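Local atomic coordinates of resiniferatoxin-binding, phosphotriesterase-related protein (Rhodobacter sphaeroides 2.4.1, PDB entry 3K2G), a protein that binds two zinc ions in a TIM-barrel fold of the phosphotriesterase family and probably hydrolyses phosphoric diesters. Residues L85-A90 with L311-G316. Numbering follows the deposited sequence.
Sequences LDLAIA and LTRYGG
A chi1 of 178° swings CG of L87 opposite its own amide nitrogen and points the isobutyl group toward L311, R313 and Y314, while L311, whose CG is instead anti to its carbonyl carbon (chi1 -61°), sends CD1 back to meet it. L87 CD1 lies 3.5 Å from CB of R313, whose aliphatic stem runs across the leucine at about a right angle. L87 CD2 lies 3.7 Å from CD1 of L311 and 3.7 Å from CE2 of Y314, approaching that ring obliquely. No hydrogen bond joins the segments, and the 162 Å² they bury together is apolar packing around one leucine. In the TIM-barrel fold of the phosphotriesterase family, this contact sets the start of helix 85-97 against the loop that leads from strand 299-301 to helix 321-332; L311 stands about 9 Å, side chain to side chain, from the zinc ligand H36. Within the loop, L311 O accepts N-H groups from opposite faces of its carbonyl plane, from Y314 N at 3.0 Å and G316 N at 2.8 Å; with G315 N to T312 O, these bonds close the turn that carries L311, R313 and Y314. The stem of R313 also lies on the tyrosine, its CG 3.7 Å above the centre of one face of the Y314 ring. One turn further along the helix, E91 accepts hydrogen bonds from T312 OG1 and R313 N. G315 O accepts a hydrogen bond from R70 of the second subunit.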
loop_
_atom_site.group_PDB
_atom_site.type_symbol
_atom_site.label_atom_id
_atom_site.label_comp_id
_atom_site.label_asym_id
_atom_site.label_seq_id
_atom_site.Cartn_x
_atom_site.Cartn_y
_atom_site.Cartn_z
ATOM N N LEU B 85 3.778 -7.381 46.120
ATOM C CA LEU B 85 5.094 -6.767 46.103
ATOM C C LEU B 85 6.236 -7.759 45.926
ATOM O O LEU B 85 7.212 -7.475 45.227
ATOM C CB LEU B 85 5.297 -5.958 47.385
ATOM C CG LEU B 85 6.326 -4.828 47.336
ATOM C CD1 LEU B 85 6.063 -3.926 46.139
ATOM C CD2 LEU B 85 6.243 -4.033 48.628
ATOM N N ASP B 86 6.125 -8.922 46.558
ATOM C CA ASP B 86 7.181 -9.918 46.438
ATOM C C ASP B 86 7.306 -10.446 45.011
ATOM O O ASP B 86 8.409 -10.715 44.540
ATOM C CB ASP B 86 6.933 -11.069 47.415
ATOM C CG ASP B 86 7.198 -10.669 48.851
ATOM O OD1 ASP B 86 8.374 -10.421 49.187
ATOM O OD2 ASP B 86 6.233 -10.591 49.637
ATOM N N LEU B 87 6.176 -10.588 44.329
ATOM C CA LEU B 87 6.176 -11.067 42.947
ATOM C C LEU B 87 6.771 -9.988 42.042
ATOM O O LEU B 87 7.541 -10.282 41.120
ATOM C CB LEU B 87 4.746 -11.395 42.495
ATOM C CG LEU B 87 4.580 -11.869 41.043
ATOM C CD1 LEU B 87 5.443 -13.093 40.796
ATOM C CD2 LEU B 87 3.122 -12.182 40.763
ATOM N N ALA B 88 6.406 -8.738 42.313
ATOM C CA ALA B 88 6.920 -7.611 41.545
ATOM C C ALA B 88 8.442 -7.641 41.622
ATOM O O ALA B 88 9.130 -7.519 40.609
ATOM C CB ALA B 88 6.390 -6.300 42.117
ATOM N N ILE B 89 8.962 -7.823 42.832
ATOM C CA ILE B 89 10.401 -7.875 43.037
ATOM C C ILE B 89 11.046 -9.010 42.250
ATOM O O ILE B 89 12.099 -8.826 41.645
ATOM C CB ILE B 89 10.743 -8.030 44.541
ATOM C CG1 ILE B 89 10.439 -6.720 45.269
ATOM C CG2 ILE B 89 12.208 -8.425 44.715
ATOM C CD1 ILE B 89 10.477 -6.826 46.778
ATOM N N ALA B 90 10.426 -10.188 42.261
ATOM C CA ALA B 90 10.981 -11.322 41.529
ATOM C C ALA B 90 10.915 -11.074 40.021
ATOM O O ALA B 90 11.862 -11.366 39.286
ATOM C CB ALA B 90 10.227 -12.605 41.878
ATOM N N LEU B 311 2.535 -10.749 33.789
ATOM C CA LEU B 311 3.718 -11.187 34.531
ATOM C C LEU B 311 3.989 -12.643 34.145
ATOM O O LEU B 311 3.048 -13.397 33.880
ATOM C CB LEU B 311 3.465 -11.092 36.035
ATOM C CG LEU B 311 3.170 -9.688 36.567
ATOM C CD1 LEU B 311 2.780 -9.773 38.036
ATOM C CD2 LEU B 311 4.392 -8.799 36.380
ATOM N N THR B 312 5.260 -13.041 34.121
ATOM C CA THR B 312 5.605 -14.404 33.730
ATOM C C THR B 312 4.960 -15.433 34.667
ATOM O O THR B 312 4.561 -16.523 34.239
ATOM C CB THR B 312 7.140 -14.603 33.691
ATOM O OG1 THR B 312 7.666 -14.617 35.023
ATOM C CG2 THR B 312 7.794 -13.462 32.914
ATOM N N ARG B 313 4.841 -15.072 35.939
ATOM C CA ARG B 313 4.220 -15.946 36.929
ATOM C C ARG B 313 2.818 -16.372 36.497
ATOM O O ARG B 313 2.351 -17.455 36.857
ATOM C CB ARG B 313 4.149 -15.223 38.274
ATOM C CG ARG B 313 2.950 -15.581 39.136
ATOM C CD ARG B 313 3.159 -16.852 39.917
ATOM N NE ARG B 313 2.019 -17.145 40.788
ATOM C CZ ARG B 313 1.005 -17.937 40.456
ATOM N NH1 ARG B 313 0.982 -18.524 39.265
ATOM N NH2 ARG B 313 0.022 -18.155 41.322
ATOM N N TYR B 314 2.143 -15.523 35.728
ATOM C CA TYR B 314 0.792 -15.836 35.273
ATOM C C TYR B 314 0.711 -16.161 33.788
ATOM O O TYR B 314 -0.354 -16.030 33.180
ATOM C CB TYR B 314 -0.156 -14.683 35.594
ATOM C CG TYR B 314 -0.381 -14.497 37.071
ATOM C CD1 TYR B 314 -1.091 -15.444 37.810
ATOM C CD2 TYR B 314 0.139 -13.390 37.740
ATOM C CE1 TYR B 314 -1.274 -15.291 39.184
ATOM C CE2 TYR B 314 -0.039 -13.229 39.109
ATOM C CZ TYR B 314 -0.745 -14.181 39.826
ATOM O OH TYR B 314 -0.927 -14.015 41.181
ATOM N N GLY B 315 1.832 -16.590 33.215
ATOM C CA GLY B 315 1.858 -16.946 31.808
ATOM C C GLY B 315 2.160 -15.800 30.860
ATOM O O GLY B 315 2.133 -15.976 29.635
ATOM N N GLY B 316 2.453 -14.631 31.424
ATOM C CA GLY B 316 2.748 -13.459 30.614
ATOM C C GLY B 316 4.212 -13.283 30.258
ATOM O O GLY B 316 5.031 -14.152 30.541
#